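Local structure of GCN5-related N-acetyltransferase (Brucella melitensis biovar Abortus 2308, 3TCV) at residues S108-M118 against E128-I138. The protein is a GCN5-related acetyltransferase that probably transfers the acetyl group of acetyl-CoA to an amine, possibly the N-terminal serine or alanine of a protein. Numbering follows the deposited sequence. Where two conformers were deposited one is given.
Sequences SGKVAGRQALM and EIGSIYWGPLI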
loop_
_atom_site.group_PDB
_atom_site.type_symbol
_atom_site.label_atom_id
_atom_site.label_comp_id
_atom_site.label_asym_id
_atom_site.label_seq_id
_atom_site.Cartn_x
_atom_site.Cartn_y
_atom_site.Cartn_z
ATOM N N SER B 108 -28.271 -1.633 -23.684
ATOM C CA SER B 108 -27.766 -1.493 -25.053
ATOM C C SER B 108 -27.053 -2.726 -25.580
ATOM O O SER B 108 -26.856 -2.871 -26.790
ATOM C CB SER B 108 -26.817 -0.306 -25.130
ATOM O OG SER B 108 -25.707 -0.490 -24.267
ATOM N N GLY B 109 -26.651 -3.619 -24.683
ATOM C CA GLY B 109 -25.771 -4.726 -25.039
ATOM C C GLY B 109 -24.323 -4.353 -25.342
ATOM O O GLY B 109 -23.544 -5.223 -25.718
ATOM N N LYS B 110 -23.953 -3.081 -25.152
ATOM C CA LYS B 110 -22.632 -2.566 -25.527
ATOM C C LYS B 110 -21.671 -2.541 -24.343
ATOM O O LYS B 110 -22.078 -2.301 -23.214
ATOM C CB LYS B 110 -22.721 -1.121 -26.038
ATOM C CG LYS B 110 -23.691 -0.842 -27.184
ATOM C CD LYS B 110 -23.301 -1.533 -28.454
ATOM C CE LYS B 110 -24.218 -1.102 -29.605
ATOM N NZ LYS B 110 -24.142 -2.096 -30.713
ATOM N N VAL B 111 -20.394 -2.748 -24.625
ATOM C CA VAL B 111 -19.355 -2.520 -23.622
ATOM C C VAL B 111 -19.384 -1.034 -23.295
ATOM O O VAL B 111 -19.392 -0.181 -24.191
ATOM C CB VAL B 111 -17.967 -2.943 -24.129
ATOM C CG1 VAL B 111 -16.879 -2.557 -23.114
ATOM C CG2 VAL B 111 -17.950 -4.444 -24.470
ATOM N N ALA B 112 -19.463 -0.727 -22.010
ATOM C CA ALA B 112 -19.604 0.660 -21.564
ATOM C C ALA B 112 -18.389 1.162 -20.794
ATOM O O ALA B 112 -18.253 2.349 -20.566
ATOM C CB ALA B 112 -20.853 0.790 -20.707
ATOM N N GLY B 113 -17.514 0.253 -20.414
ATOM C CA GLY B 113 -16.332 0.609 -19.646
ATOM C C GLY B 113 -15.564 -0.601 -19.227
ATOM O O GLY B 113 -15.753 -1.710 -19.769
ATOM N N ARG B 114 -14.710 -0.424 -18.233
ATOM C CA ARG B 114 -13.915 -1.536 -17.731
ATOM C C ARG B 114 -13.524 -1.262 -16.278
ATOM O O ARG B 114 -13.610 -0.121 -15.829
ATOM C CB ARG B 114 -12.684 -1.791 -18.634
ATOM C CG ARG B 114 -11.929 -0.562 -19.108
ATOM C CD ARG B 114 -10.982 0.054 -18.083
ATOM N NE ARG B 114 -10.122 1.083 -18.676
ATOM C CZ ARG B 114 -9.132 1.723 -18.054
ATOM N NH1 ARG B 114 -8.871 1.485 -16.778
ATOM N NH2 ARG B 114 -8.374 2.591 -18.712
ATOM N N GLN B 115 -13.138 -2.315 -15.566
ATOM C CA GLN B 115 -12.719 -2.212 -14.163
ATOM C C GLN B 115 -11.910 -3.453 -13.804
ATOM O O GLN B 115 -11.908 -4.411 -14.564
ATOM C CB GLN B 115 -13.948 -2.094 -13.240
ATOM C CG GLN B 115 -14.910 -3.271 -13.285
ATOM C CD GLN B 115 -16.191 -3.051 -12.482
ATOM O OE1 GLN B 115 -16.805 -1.994 -12.569
ATOM N NE2 GLN B 115 -16.621 -4.069 -11.728
ATOM N N ALA B 116 -11.250 -3.446 -12.650
ATOM C CA ALA B 116 -10.391 -4.562 -12.284
ATOM C C ALA B 116 -10.366 -4.820 -10.799
ATOM O O ALA B 116 -10.560 -3.900 -9.987
ATOM C CB ALA B 116 -8.968 -4.307 -12.801
ATOM N N LEU B 117 -10.157 -6.086 -10.457
ATOM C CA LEU B 117 -9.714 -6.501 -9.131
ATOM C C LEU B 117 -8.198 -6.492 -9.175
ATOM O O LEU B 117 -7.597 -7.027 -10.131
ATOM C CB LEU B 117 -10.254 -7.893 -8.780
ATOM C CG LEU B 117 -11.783 -7.969 -8.590
ATOM C CD1 LEU B 117 -12.230 -9.422 -8.478
ATOM C CD2 LEU B 117 -12.234 -7.149 -7.365
ATOM N N MET B 118 -7.575 -5.844 -8.201
ATOM C CA MET B 118 -6.135 -5.603 -8.260
ATOM C C MET B 118 -5.514 -5.545 -6.884
ATOM O O MET B 118 -6.211 -5.525 -5.891
ATOM C CB MET B 118 -5.843 -4.302 -9.026
ATOM C CG MET B 118 -6.435 -3.044 -8.411
ATOM S SD MET B 118 -6.266 -1.626 -9.533
ATOM C CE MET B 118 -4.572 -1.194 -9.142
ATOM N N GLU B 128 -8.412 -4.904 -4.008
ATOM C CA GLU B 128 -8.867 -3.556 -4.424
ATOM C C GLU B 128 -9.730 -3.625 -5.678
ATOM O O GLU B 128 -9.472 -4.427 -6.588
ATOM C CB GLU B 128 -7.656 -2.624 -4.636
ATOM C CG GLU B 128 -7.974 -1.267 -5.280
ATOM C CD GLU B 128 -6.758 -0.428 -5.672
ATOM O OE1 GLU B 128 -5.698 -0.519 -5.036
ATOM O OE2 GLU B 128 -6.887 0.330 -6.647
ATOM N N ILE B 129 -10.773 -2.793 -5.710
ATOM C CA ILE B 129 -11.460 -2.481 -6.969
ATOM C C ILE B 129 -10.808 -1.220 -7.521
ATOM O O ILE B 129 -10.843 -0.198 -6.887
ATOM C CB ILE B 129 -13.001 -2.299 -6.836
ATOM C CG1 ILE B 129 -13.561 -1.910 -8.208
ATOM C CG2 ILE B 129 -13.393 -1.292 -5.726
ATOM C CD1 ILE B 129 -15.073 -1.928 -8.329
ATOM N N GLY B 130 -10.199 -1.307 -8.701
ATOM C CA GLY B 130 -9.563 -0.139 -9.304
ATOM C C GLY B 130 -9.563 -0.228 -10.825
ATOM O O GLY B 130 -10.322 -1.010 -11.414
ATOM N N SER B 131 -8.713 0.597 -11.422
ATOM C CA SER B 131 -8.635 0.689 -12.871
ATOM C C SER B 131 -10.036 0.959 -13.460
ATOM O O SER B 131 -10.370 0.421 -14.497
ATOM C CB SER B 131 -8.074 -0.614 -13.463
ATOM O OG SER B 131 -6.852 -1.018 -12.833
ATOM N N ILE B 132 -10.839 1.754 -12.785
ATOM C CA ILE B 132 -12.244 1.959 -13.190
ATOM C C ILE B 132 -12.378 3.006 -14.291
ATOM O O ILE B 132 -11.923 4.136 -14.148
ATOM C CB ILE B 132 -13.103 2.425 -11.979
ATOM C CG1 ILE B 132 -13.157 1.317 -10.917
ATOM C CG2 ILE B 132 -14.513 2.836 -12.443
ATOM C CD1 ILE B 132 -13.811 1.759 -9.612
ATOM N N TYR B 133 -13.004 2.619 -15.400
ATOM C CA TYR B 133 -13.507 3.578 -16.360
ATOM C C TYR B 133 -14.943 3.197 -16.678
ATOM O O TYR B 133 -15.185 2.166 -17.312
ATOM C CB TYR B 133 -12.689 3.611 -17.665
ATOM C CG TYR B 133 -13.369 4.454 -18.709
ATOM C CD1 TYR B 133 -13.666 5.788 -18.446
ATOM C CD2 TYR B 133 -13.745 3.937 -19.938
ATOM C CE1 TYR B 133 -14.334 6.582 -19.368
ATOM C CE2 TYR B 133 -14.414 4.733 -20.880
ATOM C CZ TYR B 133 -14.696 6.048 -20.591
ATOM O OH TYR B 133 -15.350 6.883 -21.492
ATOM N N TRP B 134 -15.874 4.039 -16.218
ATOM C CA TRP B 134 -17.291 3.883 -16.500
ATOM C C TRP B 134 -17.727 5.011 -17.397
ATOM O O TRP B 134 -17.854 6.159 -16.973
ATOM C CB TRP B 134 -18.091 3.873 -15.205
ATOM C CG TRP B 134 -17.828 2.702 -14.295
ATOM C CD1 TRP B 134 -17.459 1.411 -14.633
ATOM C CD2 TRP B 134 -17.975 2.691 -12.834
ATOM N NE1 TRP B 134 -17.328 0.633 -13.510
ATOM C CE2 TRP B 134 -17.657 1.338 -12.401
ATOM C CE3 TRP B 134 -18.304 3.645 -11.888
ATOM C CZ2 TRP B 134 -17.646 0.985 -11.069
ATOM C CZ3 TRP B 134 -18.294 3.276 -10.539
ATOM C CH2 TRP B 134 -17.971 1.976 -10.144
ATOM N N GLY B 135 -17.932 4.690 -18.671
ATOM C CA GLY B 135 -18.268 5.679 -19.666
ATOM C C GLY B 135 -19.706 6.144 -19.617
ATOM O O GLY B 135 -20.498 5.733 -18.752
ATOM N N PRO B 136 -20.055 7.026 -20.546
ATOM C CA PRO B 136 -21.351 7.708 -20.527
ATOM C C PRO B 136 -22.579 6.797 -20.581
ATOM O O PRO B 136 -23.624 7.187 -20.069
ATOM C CB PRO B 136 -21.289 8.631 -21.739
ATOM C CG PRO B 136 -20.204 8.123 -22.601
ATOM C CD PRO B 136 -19.258 7.349 -21.741
ATOM N N LEU B 137 -22.461 5.594 -21.123
ATOM C CA LEU B 137 -23.602 4.696 -21.152
ATOM C C LEU B 137 -24.041 4.298 -19.754
ATOM O O LEU B 137 -25.209 3.996 -19.541
ATOM C CB LEU B 137 -23.322 3.436 -21.960
ATOM C CG LEU B 137 -23.161 3.528 -23.477
ATOM C CD1 LEU B 137 -22.844 2.135 -24.002
ATOM C CD2 LEU B 137 -24.420 4.080 -24.142
ATOM N N ILE B 138 -23.110 4.286 -18.795
ATOM C CA ILE B 138 -23.430 3.801 -17.459
ATOM C C ILE B 138 -23.104 4.766 -16.327
ATOM O O ILE B 138 -23.550 4.532 -15.215
ATOM C CB ILE B 138 -22.735 2.453 -17.165
ATOM C CG1 ILE B 138 -21.197 2.588 -17.183
ATOM C CG2 ILE B 138 -23.205 1.415 -18.166
ATOM C CD1 ILE B 138 -20.472 1.304 -16.796
HETATM O O HOH W 1 -20.008 4.095 -21.990
#
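With chi1 at 61°, Gln115 CG is tucked over its own backbone, and the chain runs extended from there to the indole edge of Trp134. Trp134 NE1 donates to Gln115 OE1 at 2.8 Å. The acceptor lies in the ring plane, while the amide plane is turned 48° from it. Gln115 NE2 donates to Ala147 O of helix 142-158; with both ends of the amide bonded, its orientation is set. On the other face of the sheet, a bend at chi2 (79°) brings one face of the Arg114 guanidinium over Tyr133 CB, toward the rim, with Arg114 NE 3.7 Å from that carbon. Arg114 NH1 reaches Ser131 O at 2.9 Å, from above the carbonyl plane, well off the usual lone-pair direction. NH2 forms a salt bridge with Glu76. Further along this face, Met118 lies beside Glu128, and Met118 SD lies 3.6 Å from Gly130 CA. Glu128 OE1 forms a salt bridge with Arg119. Paired backbone bonds join Arg114-Tyr133, Ala116-Gly130 and Met118-Glu128. The register shifts by one between the first two, where the chain turns a corner at Ser131. Past the end of strand 126-134, Gly135 N and a water both donate to Ala112 O; the water accepts from Leu137 N. Ala112 CB packs on Ile138 CG2 at 3.5 Å. This is the central bulged hairpin of the GNAT fold; in relatives, a bulge here accompanies the opening toward the next, parallel strand (here 163-169) where acetyl-CoA binds.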